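Local coordinates for histone-lysine N-methyltransferase family member SUVH9 (Arabidopsis thaliana, PDB 4NJ5), which plays a role in gene silencing, lacks methyltransferase activity and may recruit RNA polymerase V to chromatin by binding methylated DNA, at residues 306-311 with 344-349; 198-203 with 215-220; 262-267 with 363-368; 25-30 with 52-57. One frame throughout, in Å; residues are numbered along the deposited sequence.

In the fold
The four contacts sample separate parts of a single chain. Contact 1 supplies three of the nine cysteines of the three-zinc cluster of the pre-SET region, and along the chain it is nested inside the loop closed by contact 3, where residues 262-267 pair with strand 363-367 of the SET region; nearest atoms of the two are nevertheless about 17 Å apart. Contact 4 joins the two N-terminal helices and comes closer to contact 1, about 11 Å between their nearest atoms. Contact 2, a hairpin of the SRA domain, lies across the chain's centre from contact 1, their centres about 55 Å apart. Contacts 2, 3 and 4 lie away from the zinc sites, and no two contacts touch.

Contact 1 of 4, residues 306-311 with 344-349; sequences NGCGSG and CQCPPS. With ZN (zinc ion), chain C; ZN (zinc ion), chain D; ZN (zinc ion), chain B.
Gly307 and Cys346 mark the closest backbone approach, CA to CA 4.9 Å, between two irregular loops of the pre-SET triangular cluster, in which nine cysteines hold three zinc ions. No direct hydrogen bond joins the loops; metal does. Cys308 SG is a bridging thiolate, 2.3 Å from the zinc of chain C and equally close to the zinc of chain D. With SG anti to the carbonyl carbon (chi1 -74°), the sulfur lies between the two zincs. Cys346 SG reaches the chain C zinc from the other loop, also at 2.3 Å, and Cys340 and Cys350 complete that site. Cys302, Cys304 and Cys312 fill the site of the chain D zinc. Cys344 SG instead binds the third zinc, of chain B, which it shares with Cys302, Cys314 and Cys340. Sharing each bridging sulfur between two cations probably stabilises its thiolate form. Beside the metals, Gly307 CA sits 4.1 Å from Cys346 CB, and Pro347 CD lies 3.7 Å from Gly307 N. At the backbone angles of Gly307 a CB would jam against the carbonyl oxygen of Asn306. That same Asn306 O takes a weak bond from a water that lies 2.6 Å from Ser349 OG.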
loop_
_atom_site.group_PDB
_atom_site.type_symbol
_atom_site.label_atom_id
_atom_site.label_comp_id
_atom_site.label_asym_id
_atom_site.label_seq_id
_atom_site.Cartn_x
_atom_site.Cartn_y
_atom_site.Cartn_z
ATOM N N ASN A 306 -15.699 -24.356 -8.798
ATOM C CA ASN A 306 -14.488 -23.804 -9.403
ATOM C C ASN A 306 -14.113 -22.423 -8.876
ATOM O O ASN A 306 -13.311 -21.714 -9.493
ATOM C CB ASN A 306 -14.608 -23.752 -10.926
ATOM C CG ASN A 306 -14.129 -25.020 -11.590
ATOM O OD1 ASN A 306 -12.953 -25.371 -11.502
ATOM N ND2 ASN A 306 -15.035 -25.712 -12.269
ATOM N N GLY A 307 -14.687 -22.045 -7.738
ATOM C CA GLY A 307 -14.452 -20.732 -7.165
ATOM C C GLY A 307 -15.606 -19.788 -7.447
ATOM O O GLY A 307 -16.236 -19.873 -8.502
ATOM N N CYS A 308 -15.895 -18.895 -6.506
ATOM C CA CYS A 308 -16.989 -17.946 -6.688
ATOM C C CYS A 308 -16.719 -17.004 -7.849
ATOM O O CYS A 308 -15.666 -16.379 -7.924
ATOM C CB CYS A 308 -17.247 -17.135 -5.414
ATOM S SG CYS A 308 -18.068 -18.051 -4.094
ATOM N N GLY A 309 -17.680 -16.923 -8.760
ATOM C CA GLY A 309 -17.638 -15.962 -9.843
ATOM C C GLY A 309 -18.740 -14.940 -9.649
ATOM O O GLY A 309 -18.650 -14.083 -8.773
ATOM N N SER A 310 -19.792 -15.042 -10.457
ATOM C CA SER A 310 -20.921 -14.118 -10.381
ATOM C C SER A 310 -22.254 -14.854 -10.310
ATOM O O SER A 310 -22.421 -15.914 -10.912
ATOM C CB SER A 310 -20.930 -13.183 -11.593
ATOM O OG SER A 310 -19.931 -12.184 -11.486
ATOM N N GLY A 311 -23.201 -14.286 -9.572
ATOM C CA GLY A 311 -24.560 -14.796 -9.546
ATOM C C GLY A 311 -24.815 -15.976 -8.626
ATOM O O GLY A 311 -25.831 -16.659 -8.759
ATOM N N CYS A 344 -19.939 -24.031 1.951
ATOM C CA CYS A 344 -19.690 -23.745 0.539
ATOM C C CYS A 344 -18.834 -24.823 -0.123
ATOM O O CYS A 344 -17.990 -25.449 0.520
ATOM C CB CYS A 344 -19.050 -22.368 0.366
ATOM S SG CYS A 344 -20.089 -21.024 0.968
ATOM N N GLN A 345 -19.062 -25.034 -1.414
ATOM C CA GLN A 345 -18.389 -26.095 -2.150
ATOM C C GLN A 345 -17.225 -25.569 -2.979
ATOM O O GLN A 345 -16.590 -26.320 -3.719
ATOM C CB GLN A 345 -19.391 -26.841 -3.030
ATOM C CG GLN A 345 -20.424 -27.618 -2.233
ATOM C CD GLN A 345 -21.557 -28.138 -3.092
ATOM O OE1 GLN A 345 -22.351 -27.364 -3.623
ATOM N NE2 GLN A 345 -21.639 -29.457 -3.232
ATOM N N CYS A 346 -16.948 -24.276 -2.857
ATOM C CA CYS A 346 -15.780 -23.699 -3.502
ATOM C C CYS A 346 -14.516 -24.148 -2.773
ATOM O O CYS A 346 -14.549 -24.404 -1.569
ATOM C CB CYS A 346 -15.879 -22.169 -3.547
ATOM S SG CYS A 346 -16.287 -21.390 -1.972
ATOM N N PRO A 347 -13.402 -24.271 -3.512
ATOM C CA PRO A 347 -12.101 -24.657 -2.956
ATOM C C PRO A 347 -11.471 -23.507 -2.170
ATOM O O PRO A 347 -12.004 -22.400 -2.202
ATOM C CB PRO A 347 -11.278 -24.964 -4.210
ATOM C CG PRO A 347 -11.871 -24.096 -5.258
ATOM C CD PRO A 347 -13.343 -24.091 -4.974
ATOM N N PRO A 348 -10.365 -23.769 -1.451
ATOM C CA PRO A 348 -9.647 -22.722 -0.715
ATOM C C PRO A 348 -9.190 -21.550 -1.584
ATOM O O PRO A 348 -9.010 -20.447 -1.067
ATOM C CB PRO A 348 -8.432 -23.466 -0.163
ATOM C CG PRO A 348 -8.929 -24.843 0.052
ATOM C CD PRO A 348 -9.881 -25.115 -1.086
ATOM N N SER A 349 -9.011 -21.781 -2.880
ATOM C CA SER A 349 -8.527 -20.735 -3.777
ATOM C C SER A 349 -9.607 -19.722 -4.164
ATOM O O SER A 349 -9.318 -18.739 -4.844
ATOM C CB SER A 349 -7.935 -21.349 -5.045
ATOM O OG SER A 349 -8.959 -21.856 -5.881
HETATM ZN ZN ZN C . -16.632 -19.205 -2.724
HETATM ZN ZN ZN D . -20.063 -18.915 -4.833
HETATM ZN ZN ZN B . -19.801 -19.406 -0.825
HETATM O O HOH W 1 -10.856 -20.827 -7.336
#

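Contact 2 of 4, residues 198-203 with 215-220; sequences RIVDSW and KYRLER
A chi1 of 68° places Trp203 CG between its backbone N and carbonyl carbon and lays the indole across Lys215, whose CB sits over one face of the six-membered ring, 3.7 Å from its centroid, as a CH-pi contact. The lysine chain runs on past the ring, bends at its last torsion and hydrogen-bonds through NZ to Thr140 OG1. The two residues are a hydrogen-bonded antiparallel pair in the SRA-domain hairpin of strands 190-206 and 212-220. Farther along, Val200 and Asp201 both stand opposite Arg217, a beta bulge: Val200 N donates to Arg217 O, and Arg217 N to Asp201 O. The bulge turns Val200 toward the partner strand, where CG2 lies 3.7 Å from Glu219 OE2. Next to this methyl, within the one strand, Arg217 NH1 forms a 2.7 Å salt bridge with Glu219 OE2, on its anti lone pair. Ile199, Leu218 and Tyr216 line the other face, CG1 of Ile199 3.7 Å from CD1 of Leu218, and helix 159-169 packs on Ile199 and Tyr216. The hairpin thus separates its chemistry: mostly apolar side chains toward the helix, with Ser202 OG weakly bonded to Glu165, and on the reverse a CH-pi contact and an ion pair.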
loop_
_atom_site.group_PDB
_atom_site.type_symbol
_atom_site.label_atom_id
_atom_site.label_comp_id
_atom_site.label_asym_id
_atom_site.label_seq_id
_atom_site.Cartn_x
_atom_site.Cartn_y
_atom_site.Cartn_z
ATOM N N ARG A 198 20.780 17.035 -7.814
ATOM C CA ARG A 198 21.274 17.979 -8.810
ATOM C C ARG A 198 22.376 17.343 -9.638
ATOM O O ARG A 198 23.168 16.555 -9.125
ATOM C CB ARG A 198 21.764 19.279 -8.165
ATOM C CG ARG A 198 20.683 20.337 -8.048
ATOM C CD ARG A 198 21.257 21.709 -7.734
ATOM N NE ARG A 198 20.196 22.666 -7.433
ATOM C CZ ARG A 198 19.748 22.918 -6.207
ATOM N NH1 ARG A 198 20.278 22.291 -5.165
ATOM N NH2 ARG A 198 18.774 23.799 -6.021
ATOM N N ILE A 199 22.410 17.675 -10.924
ATOM C CA ILE A 199 23.447 17.167 -11.810
ATOM C C ILE A 199 24.649 18.086 -11.684
ATOM O O ILE A 199 24.563 19.269 -12.001
ATOM C CB ILE A 199 22.971 17.128 -13.274
ATOM C CG1 ILE A 199 21.587 16.483 -13.371
ATOM C CG2 ILE A 199 23.972 16.378 -14.138
ATOM C CD1 ILE A 199 20.933 16.642 -14.724
ATOM N N VAL A 200 25.765 17.552 -11.202
ATOM C CA VAL A 200 26.918 18.393 -10.890
ATOM C C VAL A 200 28.096 18.153 -11.823
ATOM O O VAL A 200 29.114 18.843 -11.736
ATOM C CB VAL A 200 27.388 18.182 -9.443
ATOM C CG1 VAL A 200 26.238 18.419 -8.478
ATOM C CG2 VAL A 200 27.955 16.780 -9.273
ATOM N N ASP A 201 27.957 17.170 -12.706
ATOM C CA ASP A 201 29.003 16.870 -13.678
ATOM C C ASP A 201 28.466 16.029 -14.833
ATOM O O ASP A 201 27.504 15.288 -14.673
ATOM C CB ASP A 201 30.183 16.165 -13.006
ATOM C CG ASP A 201 31.444 16.230 -13.840
ATOM O OD1 ASP A 201 31.473 17.025 -14.801
ATOM O OD2 ASP A 201 32.407 15.496 -13.534
ATOM N N SER A 202 29.089 16.162 -15.999
ATOM C CA SER A 202 28.697 15.384 -17.171
ATOM C C SER A 202 29.903 15.137 -18.060
ATOM O O SER A 202 30.824 15.955 -18.106
ATOM C CB SER A 202 27.627 16.119 -17.974
ATOM O OG SER A 202 28.203 17.185 -18.708
ATOM N N TRP A 203 29.900 14.017 -18.776
ATOM C CA TRP A 203 31.017 13.707 -19.659
ATOM C C TRP A 203 30.674 12.681 -20.732
ATOM O O TRP A 203 29.651 12.000 -20.653
ATOM C CB TRP A 203 32.231 13.242 -18.847
ATOM C CG TRP A 203 32.052 11.914 -18.179
ATOM C CD1 TRP A 203 32.474 10.702 -18.644
ATOM C CD2 TRP A 203 31.409 11.659 -16.922
ATOM N NE1 TRP A 203 32.135 9.710 -17.756
ATOM C CE2 TRP A 203 31.482 10.271 -16.692
ATOM C CE3 TRP A 203 30.781 12.469 -15.971
ATOM C CZ2 TRP A 203 30.949 9.675 -15.548
ATOM C CZ3 TRP A 203 30.253 11.875 -14.836
ATOM C CH2 TRP A 203 30.341 10.492 -14.635
ATOM N N LYS A 215 27.378 10.429 -19.743
ATOM C CA LYS A 215 27.219 10.133 -18.327
ATOM C C LYS A 215 27.062 11.400 -17.488
ATOM O O LYS A 215 27.680 12.429 -17.764
ATOM C CB LYS A 215 28.393 9.293 -17.821
ATOM C CG LYS A 215 28.199 7.796 -18.011
ATOM C CD LYS A 215 29.477 7.022 -17.733
ATOM C CE LYS A 215 29.185 5.542 -17.571
ATOM N NZ LYS A 215 28.108 5.107 -18.497
ATOM N N TYR A 216 26.225 11.313 -16.460
ATOM C CA TYR A 216 25.917 12.458 -15.619
ATOM C C TYR A 216 25.985 12.051 -14.156
ATOM O O TYR A 216 25.458 11.010 -13.767
ATOM C CB TYR A 216 24.522 12.998 -15.947
ATOM C CG TYR A 216 24.266 13.197 -17.425
ATOM C CD1 TYR A 216 24.521 14.416 -18.038
ATOM C CD2 TYR A 216 23.769 12.163 -18.208
ATOM C CE1 TYR A 216 24.286 14.600 -19.389
ATOM C CE2 TYR A 216 23.534 12.337 -19.558
ATOM C CZ TYR A 216 23.791 13.556 -20.141
ATOM O OH TYR A 216 23.555 13.730 -21.484
ATOM N N ARG A 217 26.649 12.867 -13.349
ATOM C CA ARG A 217 26.767 12.591 -11.928
ATOM C C ARG A 217 25.702 13.353 -11.155
ATOM O O ARG A 217 25.666 14.584 -11.174
ATOM C CB ARG A 217 28.160 12.954 -11.423
ATOM C CG ARG A 217 28.263 13.036 -9.916
ATOM C CD ARG A 217 29.672 13.387 -9.488
ATOM N NE ARG A 217 30.372 12.225 -8.957
ATOM C CZ ARG A 217 30.499 11.962 -7.662
ATOM N NH1 ARG A 217 29.981 12.789 -6.764
ATOM N NH2 ARG A 217 31.151 10.879 -7.265
ATOM N N LEU A 218 24.832 12.602 -10.487
ATOM C CA LEU A 218 23.736 13.167 -9.711
ATOM C C LEU A 218 24.043 13.111 -8.220
ATOM O O LEU A 218 24.480 12.082 -7.704
ATOM C CB LEU A 218 22.435 12.413 -9.997
ATOM C CG LEU A 218 21.540 12.951 -11.116
ATOM C CD1 LEU A 218 22.272 12.974 -12.447
ATOM C CD2 LEU A 218 20.265 12.129 -11.218
ATOM N N GLU A 219 23.816 14.224 -7.533
ATOM C CA GLU A 219 24.034 14.290 -6.095
ATOM C C GLU A 219 22.770 14.774 -5.400
ATOM O O GLU A 219 22.140 15.736 -5.841
ATOM C CB GLU A 219 25.215 15.205 -5.764
ATOM C CG GLU A 219 26.572 14.582 -6.054
ATOM C CD GLU A 219 27.727 15.532 -5.792
ATOM O OE1 GLU A 219 27.485 16.643 -5.277
ATOM O OE2 GLU A 219 28.879 15.164 -6.107
ATOM N N ARG A 220 22.403 14.100 -4.315
ATOM C CA ARG A 220 21.171 14.417 -3.609
ATOM C C ARG A 220 21.242 15.772 -2.911
ATOM O O ARG A 220 22.282 16.154 -2.378
ATOM C CB ARG A 220 20.828 13.314 -2.606
ATOM C CG ARG A 220 19.403 13.378 -2.089
ATOM C CD ARG A 220 18.957 12.038 -1.533
ATOM N NE ARG A 220 17.529 12.023 -1.232
ATOM C CZ ARG A 220 17.019 12.154 -0.013
ATOM N NH1 ARG A 220 17.821 12.304 1.032
ATOM N NH2 ARG A 220 15.706 12.124 0.164
#

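Contact 3 of 4, residues 262-267 with 363-368; sequences VPVYLF and LEVFRS
Glu364 OE2 is gripped by two salt bridges, from Arg376 and Arg246, while its OE1 takes a hydrogen bond from Tyr250 OH and lies in plane at the edge of the Tyr265 ring, 3.5 Å from CD2. Ring and carboxylate are nearly coplanar, 26° apart. The two are neighbours in a parallel strand pair, their side chains on the same face, at the middle of a four-stranded mixed sheet, where 264-267 of the pre-SET motif runs beside 363-367 of the SET region. Glu364 CG stands anti to the backbone N (chi1 172°), which brings CD within 3.9 Å of Phe267 CB. A leucine here would probably leave the guanidinium groups of Arg246 and Arg376 without their shared anion, and Tyr250 OH without its acceptor. The backbone ladder alternates: Tyr265 N to Leu363 O, Val365 N to Tyr265 O, Phe267 N to Val365 O and Arg367 N to Phe267 O. On the reverse face Leu266 CD1 rests 4.0 Å from Val365 CG1, with Trp373 against both. Where the ladder begins, a water donates to Pro263 O at 2.9 Å and accepts from Leu363 N at 2.6 Å.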
loop_
_atom_site.group_PDB
_atom_site.type_symbol
_atom_site.label_atom_id
_atom_site.label_comp_id
_atom_site.label_asym_id
_atom_site.label_seq_id
_atom_site.Cartn_x
_atom_site.Cartn_y
_atom_site.Cartn_z
ATOM N N VAL A 262 3.247 -16.685 10.204
ATOM C CA VAL A 262 4.436 -15.863 10.034
ATOM C C VAL A 262 4.852 -15.317 11.399
ATOM O O VAL A 262 4.005 -15.108 12.269
ATOM C CB VAL A 262 4.200 -14.712 9.031
ATOM C CG1 VAL A 262 4.210 -15.242 7.608
ATOM C CG2 VAL A 262 2.891 -13.996 9.333
ATOM N N PRO A 263 6.162 -15.110 11.604
ATOM C CA PRO A 263 6.648 -14.608 12.895
ATOM C C PRO A 263 6.256 -13.153 13.127
ATOM O O PRO A 263 6.170 -12.389 12.170
ATOM C CB PRO A 263 8.170 -14.735 12.768
ATOM C CG PRO A 263 8.435 -14.725 11.295
ATOM C CD PRO A 263 7.263 -15.418 10.673
ATOM N N VAL A 264 6.004 -12.783 14.381
ATOM C CA VAL A 264 5.690 -11.398 14.719
ATOM C C VAL A 264 6.817 -10.793 15.543
ATOM O O VAL A 264 7.024 -11.169 16.694
ATOM C CB VAL A 264 4.370 -11.275 15.501
ATOM C CG1 VAL A 264 4.056 -9.809 15.777
ATOM C CG2 VAL A 264 3.234 -11.925 14.730
ATOM N N TYR A 265 7.540 -9.851 14.948
ATOM C CA TYR A 265 8.720 -9.282 15.592
ATOM C C TYR A 265 8.369 -8.408 16.788
ATOM O O TYR A 265 7.318 -7.770 16.817
ATOM C CB TYR A 265 9.525 -8.437 14.607
ATOM C CG TYR A 265 10.300 -9.202 13.559
ATOM C CD1 TYR A 265 10.110 -10.565 13.360
ATOM C CD2 TYR A 265 11.234 -8.550 12.769
ATOM C CE1 TYR A 265 10.831 -11.250 12.395
ATOM C CE2 TYR A 265 11.955 -9.220 11.811
ATOM C CZ TYR A 265 11.752 -10.566 11.622
ATOM O OH TYR A 265 12.482 -11.219 10.658
ATOM N N LEU A 266 9.266 -8.375 17.766
ATOM C CA LEU A 266 9.145 -7.461 18.893
ATOM C C LEU A 266 10.456 -6.707 19.065
ATOM O O LEU A 266 11.484 -7.301 19.383
ATOM C CB LEU A 266 8.804 -8.217 20.175
ATOM C CG LEU A 266 8.722 -7.317 21.408
ATOM C CD1 LEU A 266 7.577 -6.329 21.256
ATOM C CD2 LEU A 266 8.575 -8.131 22.680
ATOM N N PHE A 267 10.414 -5.397 18.856
ATOM C CA PHE A 267 11.624 -4.589 18.820
ATOM C C PHE A 267 11.565 -3.439 19.815
ATOM O O PHE A 267 10.536 -2.788 19.960
ATOM C CB PHE A 267 11.838 -4.042 17.411
ATOM C CG PHE A 267 13.115 -3.279 17.247
ATOM C CD1 PHE A 267 14.322 -3.948 17.120
ATOM C CD2 PHE A 267 13.113 -1.893 17.210
ATOM C CE1 PHE A 267 15.504 -3.250 16.966
ATOM C CE2 PHE A 267 14.291 -1.189 17.053
ATOM C CZ PHE A 267 15.488 -1.869 16.932
ATOM N N LEU A 363 5.067 -8.669 10.408
ATOM C CA LEU A 363 4.862 -7.425 11.135
ATOM C C LEU A 363 5.813 -7.286 12.318
ATOM O O LEU A 363 6.431 -8.258 12.766
ATOM C CB LEU A 363 3.420 -7.329 11.632
ATOM C CG LEU A 363 2.319 -7.525 10.593
ATOM C CD1 LEU A 363 0.955 -7.509 11.270
ATOM C CD2 LEU A 363 2.408 -6.455 9.522
ATOM N N GLU A 364 5.902 -6.064 12.827
ATOM C CA GLU A 364 6.811 -5.735 13.910
ATOM C C GLU A 364 6.133 -4.816 14.915
ATOM O O GLU A 364 5.611 -3.757 14.560
ATOM C CB GLU A 364 8.074 -5.081 13.347
ATOM C CG GLU A 364 9.018 -4.514 14.386
ATOM C CD GLU A 364 10.373 -4.159 13.794
ATOM O OE1 GLU A 364 11.146 -5.091 13.475
ATOM O OE2 GLU A 364 10.662 -2.951 13.641
ATOM N N VAL A 365 6.124 -5.253 16.169
ATOM C CA VAL A 365 5.640 -4.454 17.280
ATOM C C VAL A 365 6.857 -3.788 17.895
ATOM O O VAL A 365 7.743 -4.461 18.411
ATOM C CB VAL A 365 4.947 -5.334 18.334
ATOM C CG1 VAL A 365 4.511 -4.500 19.533
ATOM C CG2 VAL A 365 3.760 -6.053 17.718
ATOM N N PHE A 366 6.916 -2.467 17.823
ATOM C CA PHE A 366 8.109 -1.754 18.241
ATOM C C PHE A 366 7.801 -0.730 19.323
ATOM O O PHE A 366 6.722 -0.137 19.349
ATOM C CB PHE A 366 8.774 -1.076 17.044
ATOM C CG PHE A 366 7.957 0.029 16.449
ATOM C CD1 PHE A 366 6.937 -0.250 15.555
ATOM C CD2 PHE A 366 8.207 1.349 16.787
ATOM C CE1 PHE A 366 6.179 0.763 15.009
ATOM C CE2 PHE A 366 7.455 2.370 16.244
ATOM C CZ PHE A 366 6.437 2.077 15.353
ATOM N N ARG A 367 8.760 -0.537 20.219
ATOM C CA ARG A 367 8.629 0.440 21.282
ATOM C C ARG A 367 8.691 1.835 20.676
ATOM O O ARG A 367 9.413 2.069 19.705
ATOM C CB ARG A 367 9.744 0.245 22.309
ATOM C CG ARG A 367 9.690 1.187 23.501
ATOM C CD ARG A 367 8.703 0.720 24.556
ATOM N NE ARG A 367 8.874 1.459 25.802
ATOM C CZ ARG A 367 8.192 2.553 26.126
ATOM N NH1 ARG A 367 7.275 3.037 25.299
ATOM N NH2 ARG A 367 8.424 3.163 27.282
ATOM N N SER A 368 7.911 2.745 21.245
ATOM C CA SER A 368 7.859 4.129 20.799
ATOM C C SER A 368 7.614 5.002 22.021
ATOM O O SER A 368 7.252 4.495 23.082
ATOM C CB SER A 368 6.738 4.312 19.768
ATOM O OG SER A 368 6.115 5.584 19.888
HETATM O O HOH W 2 3.898 -10.835 11.330
#

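Contact 4 of 4, residues 25-30 with 52-57; sequences SLRMFL and GKAGSM
Two N-terminal helices, 8-35 and 46-60, pack here through Leu26, Arg27 and Leu30 of the first and Lys53, Ala54 and Met57 of the second. The segment axes pass 8.9 Å apart, with their directions 124° from each other, and the small Ala54 is consistent with the close approach: Arg27 and Ala54 are the nearest pair of CA atoms. Ala54 CB presses against the aliphatic part of Arg27, 3.7 Å from CG, while the guanidinium is led off to a salt bridge with Asp24 of its own helix. Leu26 and Leu30 flank the alanine backbone. Leu26 CD1 lies 3.6 Å from Ala54 O and 3.9 Å from Met57 CB, and its CD2 touches the terminal methyl of Met57, CE, at 4.0 Å. Leu30 CD1 reaches Ala54 N at 3.7 Å and crosses Lys53 at about a right angle, touching CB. Its other branch slides past Met57 in the opposite direction, CD2 to SD 4.1 Å. Met57 is bent at its last torsion (chi3 66°), which turns CE back toward Leu26. Cutting Leu26 back to an alanine would probably open a gap beside Ala54 O and leave the end of Met57 held on that side by Leu30 alone among the residues of the two segments. Within the second helix, Lys53 O accepts from Met57 N and from Ser56 OG, both on one face of its carbonyl plane. No hydrogen bond or salt bridge spans the two segments, so their association here rests on the fit of aliphatic and thioether surfaces.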
loop_
_atom_site.group_PDB
_atom_site.type_symbol
_atom_site.label_atom_id
_atom_site.label_comp_id
_atom_site.label_asym_id
_atom_site.label_seq_id
_atom_site.Cartn_x
_atom_site.Cartn_y
_atom_site.Cartn_z
ATOM N N SER A 25 -8.700 2.124 -7.714
ATOM C CA SER A 25 -10.069 1.644 -7.906
ATOM C C SER A 25 -10.358 1.363 -9.378
ATOM O O SER A 25 -10.957 0.340 -9.719
ATOM C CB SER A 25 -11.084 2.645 -7.360
ATOM O OG SER A 25 -10.929 2.799 -5.964
ATOM N N LEU A 26 -9.926 2.277 -10.244
ATOM C CA LEU A 26 -10.125 2.136 -11.683
ATOM C C LEU A 26 -9.412 0.893 -12.217
ATOM O O LEU A 26 -10.011 0.089 -12.944
ATOM C CB LEU A 26 -9.622 3.379 -12.416
ATOM C CG LEU A 26 -10.419 3.899 -13.614
ATOM C CD1 LEU A 26 -9.493 4.691 -14.525
ATOM C CD2 LEU A 26 -11.099 2.777 -14.388
ATOM N N ARG A 27 -8.135 0.750 -11.867
ATOM C CA ARG A 27 -7.386 -0.452 -12.223
ATOM C C ARG A 27 -8.165 -1.699 -11.840
ATOM O O ARG A 27 -8.415 -2.572 -12.678
ATOM C CB ARG A 27 -6.037 -0.488 -11.506
ATOM C CG ARG A 27 -4.885 0.148 -12.248
ATOM C CD ARG A 27 -3.557 -0.372 -11.708
ATOM N NE ARG A 27 -3.544 -0.449 -10.247
ATOM C CZ ARG A 27 -3.604 -1.584 -9.554
ATOM N NH1 ARG A 27 -3.677 -2.748 -10.187
ATOM N NH2 ARG A 27 -3.593 -1.552 -8.226
ATOM N N MET A 28 -8.554 -1.770 -10.570
ATOM C CA MET A 28 -9.268 -2.937 -10.068
ATOM C C MET A 28 -10.557 -3.190 -10.847
ATOM O O MET A 28 -10.929 -4.337 -11.092
ATOM C CB MET A 28 -9.540 -2.801 -8.568
ATOM C CG MET A 28 -8.282 -2.923 -7.715
ATOM S SD MET A 28 -8.568 -2.606 -5.964
ATOM C CE MET A 28 -9.753 -3.899 -5.583
ATOM N N PHE A 29 -11.223 -2.114 -11.255
ATOM C CA PHE A 29 -12.451 -2.239 -12.029
ATOM C C PHE A 29 -12.205 -2.840 -13.409
ATOM O O PHE A 29 -12.949 -3.714 -13.853
ATOM C CB PHE A 29 -13.144 -0.887 -12.178
ATOM C CG PHE A 29 -14.297 -0.907 -13.140
ATOM C CD1 PHE A 29 -15.509 -1.475 -12.776
ATOM C CD2 PHE A 29 -14.169 -0.363 -14.410
ATOM C CE1 PHE A 29 -16.573 -1.501 -13.657
ATOM C CE2 PHE A 29 -15.231 -0.385 -15.300
ATOM C CZ PHE A 29 -16.436 -0.955 -14.923
ATOM N N LEU A 30 -11.167 -2.353 -14.084
ATOM C CA LEU A 30 -10.790 -2.870 -15.396
ATOM C C LEU A 30 -10.429 -4.350 -15.302
ATOM O O LEU A 30 -10.770 -5.160 -16.194
ATOM C CB LEU A 30 -9.603 -2.084 -15.946
ATOM C CG LEU A 30 -9.919 -0.623 -16.248
ATOM C CD1 LEU A 30 -8.676 0.131 -16.691
ATOM C CD2 LEU A 30 -11.007 -0.539 -17.313
ATOM N N GLY A 52 -1.853 0.820 -17.505
ATOM C CA GLY A 52 -1.727 1.801 -18.567
ATOM C C GLY A 52 -3.075 2.340 -19.005
ATOM O O GLY A 52 -3.227 3.538 -19.270
ATOM N N LYS A 53 -4.063 1.453 -19.073
ATOM C CA LYS A 53 -5.406 1.863 -19.457
ATOM C C LYS A 53 -6.024 2.783 -18.409
ATOM O O LYS A 53 -6.652 3.789 -18.750
ATOM C CB LYS A 53 -6.305 0.652 -19.699
ATOM C CG LYS A 53 -7.595 0.998 -20.419
ATOM C CD LYS A 53 -7.306 1.812 -21.671
ATOM C CE LYS A 53 -8.549 1.992 -22.525
ATOM N NZ LYS A 53 -9.626 2.714 -21.796
ATOM N N ALA A 54 -5.841 2.438 -17.136
ATOM C CA ALA A 54 -6.317 3.286 -16.047
ATOM C C ALA A 54 -5.687 4.675 -16.152
ATOM O O ALA A 54 -6.369 5.697 -16.018
ATOM C CB ALA A 54 -6.003 2.654 -14.703
ATOM N N GLY A 55 -4.384 4.700 -16.414
ATOM C CA GLY A 55 -3.689 5.947 -16.661
ATOM C C GLY A 55 -4.291 6.782 -17.781
ATOM O O GLY A 55 -4.580 7.961 -17.583
ATOM N N SER A 56 -4.485 6.180 -18.953
ATOM C CA SER A 56 -4.983 6.927 -20.113
ATOM C C SER A 56 -6.409 7.437 -19.897
ATOM O O SER A 56 -6.765 8.549 -20.313
ATOM C CB SER A 56 -4.912 6.077 -21.385
ATOM O OG SER A 56 -5.893 5.054 -21.376
ATOM N N MET A 57 -7.222 6.613 -19.244
ATOM C CA MET A 57 -8.576 7.010 -18.885
ATOM C C MET A 57 -8.571 8.184 -17.915
ATOM O O MET A 57 -9.384 9.097 -18.038
ATOM C CB MET A 57 -9.343 5.839 -18.277
ATOM C CG MET A 57 -9.699 4.762 -19.275
ATOM S SD MET A 57 -10.586 3.409 -18.491
ATOM C CE MET A 57 -12.100 4.236 -18.008
#